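Local coordinates for carbohydrate oxidase (Microdochium nivale, PDB 3RJA), which oxidises the C1 hydroxyl of mono-, oligo- and polysaccharides to lactones with a bound FAD, passing the electrons to molecular oxygen to form hydrogen peroxide, at residues G102-E107 and L202-A207; G124-H129 and P206-L211. One frame throughout, in Å; residues are numbered along the deposited sequence.

Interaction 1. Residues G102-E107 and L202-A207; sequences GIAHVE and LATFPA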
ATOM      1  N   GLY A 102      22.557   7.824  -7.013  1.00 16.45           N
ATOM      2  CA  GLY A 102      21.520   6.799  -7.209  1.00 16.52           C
ATOM      3  C   GLY A 102      20.117   7.358  -6.967  1.00 17.65           C
ATOM      4  O   GLY A 102      19.130   6.596  -6.885  1.00 17.18           O
ATOM      5  N   ILE A 103      20.016   8.681  -6.826  1.00 15.49           N
ATOM      6  CA  ILE A 103      18.718   9.294  -6.560  1.00 15.41           C
ATOM      7  C   ILE A 103      17.969   9.632  -7.851  1.00 15.41           C
ATOM      8  O   ILE A 103      18.550  10.198  -8.794  1.00 14.78           O
ATOM      9  CB  ILE A 103      18.849  10.530  -5.629  1.00 16.51           C
ATOM     10  CG1 ILE A 103      19.395  10.088  -4.255  1.00 16.79           C
ATOM     11  CG2 ILE A 103      17.522  11.227  -5.461  1.00 14.22           C
ATOM     12  CD1 ILE A 103      19.792  11.259  -3.323  1.00 17.00           C
ATOM     13  N   ALA A 104      16.679   9.291  -7.874  1.00 14.50           N
ATOM     14  CA  ALA A 104      15.790   9.553  -9.016  1.00 15.16           C
ATOM     15  C   ALA A 104      14.724  10.535  -8.604  1.00 15.45           C
ATOM     16  O   ALA A 104      14.217  10.463  -7.472  1.00 16.29           O
ATOM     17  CB  ALA A 104      15.097   8.256  -9.450  1.00 14.91           C
ATOM     18  N   HIS A 105      14.358  11.429  -9.517  1.00 13.25           N
ATOM     19  CA  HIS A 105      13.227  12.317  -9.287  1.00 12.95           C
ATOM     20  C   HIS A 105      12.108  11.775 -10.164  1.00 13.35           C
ATOM     21  O   HIS A 105      12.347  11.473 -11.341  1.00 11.65           O
ATOM     22  CB  HIS A 105      13.569  13.769  -9.633  1.00 14.98           C
ATOM     23  CG  HIS A 105      14.555  14.391  -8.693  1.00 18.62           C
ATOM     24  ND1 HIS A 105      14.623  15.751  -8.472  1.00 19.12           N
ATOM     25  CD2 HIS A 105      15.473  13.831  -7.865  1.00 19.92           C
ATOM     26  CE1 HIS A 105      15.568  16.003  -7.587  1.00 18.78           C
ATOM     27  NE2 HIS A 105      16.090  14.858  -7.193  1.00 19.84           N
ATOM     28  N   VAL A 106      10.913  11.616  -9.571  1.00 10.83           N
ATOM     29  CA  VAL A 106       9.781  10.942 -10.224  1.00 10.71           C
ATOM     30  C   VAL A 106       8.454  11.702 -10.109  1.00 10.34           C
ATOM     31  O   VAL A 106       8.087  12.216  -9.037  1.00 10.50           O
ATOM     32  CB  VAL A 106       9.603   9.467  -9.697  1.00 10.06           C
ATOM     33  CG1 VAL A 106       8.597   8.673 -10.574  1.00  8.86           C
ATOM     34  CG2 VAL A 106      10.980   8.764  -9.667  1.00  9.25           C
ATOM     35  N   GLU A 107       7.744  11.766 -11.224  1.00 10.25           N
ATOM     36  CA  GLU A 107       6.408  12.374 -11.287  1.00 11.20           C
ATOM     37  C   GLU A 107       5.396  11.517 -10.517  1.00 10.86           C
ATOM     38  O   GLU A 107       5.617  10.319 -10.364  1.00 10.49           O
ATOM     39  CB  GLU A 107       6.005  12.565 -12.755  1.00 11.98           C
ATOM     40  CG  GLU A 107       6.679  13.803 -13.352  1.00 12.74           C
ATOM     41  CD  GLU A 107       6.258  14.106 -14.793  1.00 13.17           C
ATOM     42  OE1 GLU A 107       5.989  13.184 -15.591  1.00 12.57           O
ATOM     43  OE2 GLU A 107       6.217  15.290 -15.124  1.00 14.18           O
ATOM     44  N   LEU A 202      13.914   9.838  -4.765  1.00 11.71           N
ATOM     45  CA  LEU A 202      13.991   8.449  -4.273  1.00 13.59           C
ATOM     46  C   LEU A 202      15.380   7.865  -4.384  1.00 14.39           C
ATOM     47  O   LEU A 202      15.950   7.873  -5.485  1.00 16.42           O
ATOM     48  CB  LEU A 202      13.033   7.550  -5.081  1.00 12.79           C
ATOM     49  CG  LEU A 202      11.545   7.939  -5.134  1.00 13.41           C
ATOM     50  CD1 LEU A 202      10.725   6.925  -5.999  1.00 11.92           C
ATOM     51  CD2 LEU A 202      10.950   8.047  -3.722  1.00 12.07           C
ATOM     52  N   ALA A 203      15.902   7.332  -3.276  1.00 12.91           N
ATOM     53  CA  ALA A 203      17.164   6.578  -3.292  1.00 14.16           C
ATOM     54  C   ALA A 203      16.893   5.241  -3.964  1.00 15.04           C
ATOM     55  O   ALA A 203      15.852   4.631  -3.704  1.00 17.73           O
ATOM     56  CB  ALA A 203      17.689   6.327  -1.841  1.00 11.59           C
ATOM     57  N   THR A 204      17.821   4.775  -4.799  1.00 15.09           N
ATOM     58  CA  THR A 204      17.672   3.476  -5.460  1.00 15.19           C
ATOM     59  C   THR A 204      18.866   2.585  -5.085  1.00 16.28           C
ATOM     60  O   THR A 204      19.862   3.097  -4.564  1.00 15.52           O
ATOM     61  CB  THR A 204      17.592   3.615  -6.996  1.00 15.11           C
ATOM     62  OG1 THR A 204      18.862   4.074  -7.513  1.00 14.50           O
ATOM     63  CG2 THR A 204      16.487   4.582  -7.385  1.00 13.18           C
ATOM     64  N   PHE A 205      18.752   1.275  -5.341  1.00 14.89           N
ATOM     65  CA  PHE A 205      19.887   0.332  -5.254  1.00 16.58           C
ATOM     66  C   PHE A 205      20.139  -0.352  -6.619  1.00 18.87           C
ATOM     67  O   PHE A 205      19.232  -0.380  -7.469  1.00 17.12           O
ATOM     68  CB  PHE A 205      19.707  -0.708  -4.127  1.00 15.80           C
ATOM     69  CG  PHE A 205      18.375  -1.455  -4.148  1.00 16.22           C
ATOM     70  CD1 PHE A 205      18.243  -2.685  -4.819  1.00 16.54           C
ATOM     71  CD2 PHE A 205      17.282  -0.969  -3.418  1.00 15.32           C
ATOM     72  CE1 PHE A 205      17.033  -3.388  -4.815  1.00 15.00           C
ATOM     73  CE2 PHE A 205      16.074  -1.648  -3.385  1.00 14.03           C
ATOM     74  CZ  PHE A 205      15.932  -2.862  -4.093  1.00 16.38           C
ATOM     75  N   PRO A 206      21.369  -0.895  -6.836  1.00 19.24           N
ATOM     76  CA  PRO A 206      21.623  -1.606  -8.101  1.00 17.15           C
ATOM     77  C   PRO A 206      20.643  -2.771  -8.213  1.00 17.35           C
ATOM     78  O   PRO A 206      20.412  -3.482  -7.222  1.00 17.31           O
ATOM     79  CB  PRO A 206      23.078  -2.120  -7.962  1.00 16.72           C
ATOM     80  CG  PRO A 206      23.695  -1.301  -6.836  1.00 16.16           C
ATOM     81  CD  PRO A 206      22.531  -0.937  -5.922  1.00 17.27           C
ATOM     82  N   ALA A 207      20.056  -2.934  -9.394  1.00 16.58           N
ATOM     83  CA  ALA A 207      19.084  -3.989  -9.632  1.00 17.94           C
ATOM     84  C   ALA A 207      19.762  -5.330  -9.373  1.00 18.62           C
ATOM     85  O   ALA A 207      20.776  -5.600  -9.965  1.00 18.97           O
ATOM     86  CB  ALA A 207      18.546  -3.903 -11.072  1.00 15.89           C
TER
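T204 grips the carbonyl of G102 with its side chain. Its CB lies 3.4 Å from G102 O. From CB the two branches part. OG1 donates a short hydrogen bond of 2.6 Å to G102 O, reaching the oxygen in the plane of the carbonyl and on a lone pair. With chi1 at 67°, OG1 sits between the backbone N and the carbonyl carbon, which brings it round to this oxygen. CG2 lies anti to the carbonyl carbon and also packs near G102 O. The backbone N of T204 adds a weak bond to the same oxygen. Strands 103-106 and 196-206 run antiparallel here, in the six-stranded sheet of the FAD-binding part of the enzyme. A104 and L202 form a hydrogen-bonded pair. A104 N lies 2.9 Å from L202 O, and L202 N lies 2.8 Å from A104 O. I103 CA approaches L202 O in a CA-H...O contact of 3.3 Å. On the face that carries A104 and L202, the L202 and V106 side chains cross at about a right angle, and V106 CG2 meets L202 CD1 at 4.1 Å. I137 of helix 137-142 packs on both.

Interaction 2. Residues G124-H129 and P206-L211; sequences GRAISH and PAPKVL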
ATOM      1  N   GLY A 124      19.616   0.566 -14.661  1.00 14.32           N
ATOM      2  CA  GLY A 124      20.081  -0.584 -13.923  1.00 14.93           C
ATOM      3  C   GLY A 124      19.783  -0.524 -12.430  1.00 16.64           C
ATOM      4  O   GLY A 124      20.552  -1.066 -11.644  1.00 17.86           O
ATOM      5  N   ARG A 125      18.667   0.112 -12.041  1.00 15.21           N
ATOM      6  CA  ARG A 125      18.398   0.406 -10.620  1.00 14.74           C
ATOM      7  C   ARG A 125      17.035  -0.129 -10.170  1.00 14.94           C
ATOM      8  O   ARG A 125      16.177  -0.477 -11.010  1.00 12.13           O
ATOM      9  CB  ARG A 125      18.483   1.914 -10.338  1.00 15.49           C
ATOM     10  CG  ARG A 125      19.782   2.642 -10.791  1.00 15.37           C
ATOM     11  CD  ARG A 125      21.001   2.200 -10.010  1.00 16.37           C
ATOM     12  NE  ARG A 125      20.974   2.649  -8.615  1.00 17.21           N
ATOM     13  CZ  ARG A 125      22.016   2.591  -7.784  1.00 19.26           C
ATOM     14  NH1 ARG A 125      23.201   2.116  -8.206  1.00 17.87           N
ATOM     15  NH2 ARG A 125      21.888   3.027  -6.528  1.00 18.73           N
ATOM     16  N   ALA A 126      16.855  -0.209  -8.845  1.00 12.96           N
ATOM     17  CA  ALA A 126      15.674  -0.800  -8.257  1.00 13.69           C
ATOM     18  C   ALA A 126      15.280  -0.080  -6.971  1.00 13.99           C
ATOM     19  O   ALA A 126      16.108   0.572  -6.333  1.00 14.71           O
ATOM     20  CB  ALA A 126      15.909  -2.296  -7.964  1.00 13.73           C
ATOM     21  N   ILE A 127      14.003  -0.194  -6.626  1.00 13.49           N
ATOM     22  CA  ILE A 127      13.458   0.233  -5.340  1.00 12.44           C
ATOM     23  C   ILE A 127      12.565  -0.858  -4.807  1.00 12.42           C
ATOM     24  O   ILE A 127      11.896  -1.568  -5.573  1.00 11.52           O
ATOM     25  CB  ILE A 127      12.625   1.545  -5.478  1.00 12.95           C
ATOM     26  CG1 ILE A 127      13.547   2.728  -5.798  1.00 12.42           C
ATOM     27  CG2 ILE A 127      11.797   1.849  -4.185  1.00 11.23           C
ATOM     28  CD1 ILE A 127      12.798   3.898  -6.325  1.00 13.43           C
ATOM     29  N   SER A 128      12.557  -0.993  -3.482  1.00 12.68           N
ATOM     30  CA  SER A 128      11.704  -1.947  -2.817  1.00 12.98           C
ATOM     31  C   SER A 128      10.270  -1.386  -2.693  1.00 13.14           C
ATOM     32  O   SER A 128      10.041  -0.441  -1.922  1.00 12.68           O
ATOM     33  CB  SER A 128      12.288  -2.253  -1.421  1.00 12.61           C
ATOM     34  OG  SER A 128      11.421  -3.080  -0.668  1.00 10.56           O
ATOM     35  N   HIS A 129       9.314  -1.966  -3.428  1.00 11.47           N
ATOM     36  CA  HIS A 129       7.911  -1.509  -3.377  1.00 12.50           C
ATOM     37  C   HIS A 129       6.959  -2.704  -3.574  1.00 13.07           C
ATOM     38  O   HIS A 129       7.412  -3.853  -3.673  1.00 12.88           O
ATOM     39  CB  HIS A 129       7.637  -0.386  -4.411  1.00 12.13           C
ATOM     40  CG  HIS A 129       8.105  -0.713  -5.803  1.00 12.70           C
ATOM     41  ND1 HIS A 129       7.519  -1.698  -6.575  1.00 12.57           N
ATOM     42  CD2 HIS A 129       9.098  -0.181  -6.562  1.00 12.52           C
ATOM     43  CE1 HIS A 129       8.137  -1.764  -7.743  1.00 12.77           C
ATOM     44  NE2 HIS A 129       9.090  -0.843  -7.765  1.00 12.56           N
ATOM     45  N   PRO A 206      21.369  -0.895  -6.836  1.00 19.24           N
ATOM     46  CA  PRO A 206      21.623  -1.606  -8.101  1.00 17.15           C
ATOM     47  C   PRO A 206      20.643  -2.771  -8.213  1.00 17.35           C
ATOM     48  O   PRO A 206      20.412  -3.482  -7.222  1.00 17.31           O
ATOM     49  CB  PRO A 206      23.078  -2.120  -7.962  1.00 16.72           C
ATOM     50  CG  PRO A 206      23.695  -1.301  -6.836  1.00 16.16           C
ATOM     51  CD  PRO A 206      22.531  -0.937  -5.922  1.00 17.27           C
ATOM     52  N   ALA A 207      20.056  -2.934  -9.394  1.00 16.58           N
ATOM     53  CA  ALA A 207      19.084  -3.989  -9.632  1.00 17.94           C
ATOM     54  C   ALA A 207      19.762  -5.330  -9.373  1.00 18.62           C
ATOM     55  O   ALA A 207      20.776  -5.600  -9.965  1.00 18.97           O
ATOM     56  CB  ALA A 207      18.546  -3.903 -11.072  1.00 15.89           C
ATOM     57  N   PRO A 208      19.212  -6.160  -8.462  1.00 20.93           N
ATOM     58  CA  PRO A 208      19.865  -7.438  -8.105  1.00 20.69           C
ATOM     59  C   PRO A 208      19.940  -8.371  -9.293  1.00 21.04           C
ATOM     60  O   PRO A 208      18.999  -8.413 -10.107  1.00 18.21           O
ATOM     61  CB  PRO A 208      18.918  -8.056  -7.072  1.00 19.82           C
ATOM     62  CG  PRO A 208      18.099  -6.961  -6.574  1.00 20.08           C
ATOM     63  CD  PRO A 208      18.080  -5.846  -7.571  1.00 20.42           C
ATOM     64  N   LYS A 209      21.043  -9.113  -9.395  1.00 22.07           N
ATOM     65  CA  LYS A 209      21.230 -10.055 -10.501  1.00 22.86           C
ATOM     66  C   LYS A 209      20.797 -11.469 -10.120  1.00 21.33           C
ATOM     67  O   LYS A 209      20.398 -12.255 -10.968  1.00 22.09           O
ATOM     68  CB  LYS A 209      22.700 -10.062 -10.923  1.00 28.55           C
ATOM     69  CG  LYS A 209      23.173  -8.766 -11.578  1.00 31.22           C
ATOM     70  CD  LYS A 209      24.635  -8.877 -12.002  1.00 35.18           C
ATOM     71  CE  LYS A 209      25.128  -7.579 -12.625  1.00 44.11           C
ATOM     72  NZ  LYS A 209      24.302  -7.198 -13.811  1.00 50.17           N
ATOM     73  N   VAL A 210      20.900 -11.798  -8.840  1.00 19.68           N
ATOM     74  CA  VAL A 210      20.670 -13.162  -8.373  1.00 19.01           C
ATOM     75  C   VAL A 210      19.544 -13.181  -7.328  1.00 18.92           C
ATOM     76  O   VAL A 210      19.706 -12.688  -6.196  1.00 16.91           O
ATOM     77  CB  VAL A 210      21.996 -13.788  -7.821  1.00 20.57           C
ATOM     78  CG1 VAL A 210      21.789 -15.198  -7.303  1.00 21.98           C
ATOM     79  CG2 VAL A 210      23.073 -13.793  -8.894  1.00 21.93           C
ATOM     80  N   LEU A 211      18.403 -13.753  -7.717  1.00 17.13           N
ATOM     81  CA  LEU A 211      17.229 -13.843  -6.836  1.00 16.33           C
ATOM     82  C   LEU A 211      16.597 -15.206  -7.010  1.00 17.28           C
ATOM     83  O   LEU A 211      16.627 -15.796  -8.115  1.00 16.75           O
ATOM     84  CB  LEU A 211      16.189 -12.773  -7.179  1.00 15.74           C
ATOM     85  CG  LEU A 211      16.581 -11.305  -6.998  1.00 16.45           C
ATOM     86  CD1 LEU A 211      15.622 -10.370  -7.731  1.00 14.96           C
ATOM     87  CD2 LEU A 211      16.775 -10.892  -5.502  1.00 15.58           C
TER
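P206 lies beside R125, their side chains pointing the same way. The guanidinium of R125 is laid over the start of the proline: P206 N sits 3.7 Å above the guanidinium plane, over its centre. R125 NH1 also touches the ring at P206 CG, 3.7 Å away. The arginine CB points away from P206, but bends at chi2 (-67°) and chi3 (-69°) fold the chain back to it. NE of R125 is held by a hydrogen bond to T204 OG1. An alanine at this position would remove the guanidinium, and is likely to leave P206 without its flat cover and T204 OG1 without this partner. A207 comes next. Its N donates a nearly straight bond (174°) to G124 O at 3.0 Å. A207 CB also packs against G124 O at 3.5 Å. A126 CB points toward 206-211 and meets A207 CA at 4.0 Å. P208 follows, its CD 4.2 Å from A126 CB. W295 of helix 295-301 packs against A126, A207 and P208. G124 leaves helix 112-123 with positive phi. R125 and P206 then form an antiparallel, non-hydrogen-bonded beta bridge, so the arrangement is a short antiparallel pairing of strand 125-126 with the end of strand 196-206, just where the chain departs for strand 211-217 of the eight-stranded sheet.

How the interactions relate
Going from the N terminus, the first segment met is on strand 103-106, followed by helix 112-123 and strand 125-126. The chain returns later along strand 196-206, which pairs with both strands, 103-106 and 125-126. Interaction 1 closes a loop of 94 residues, and interaction 2 one of 76. The second loop opens within the first and closes beyond it, so the two cross. Segments 202-207 and 206-211 share P206 and A207, so both contacts close on the same end of strand 196-206. They also touch through F205 O and A126 N, 2.8 Å apart, a probable hydrogen bond. Together they tie helix 112-123 and its flanking strands to strand 196-206, and interaction 2 reaches toward strand 211-217.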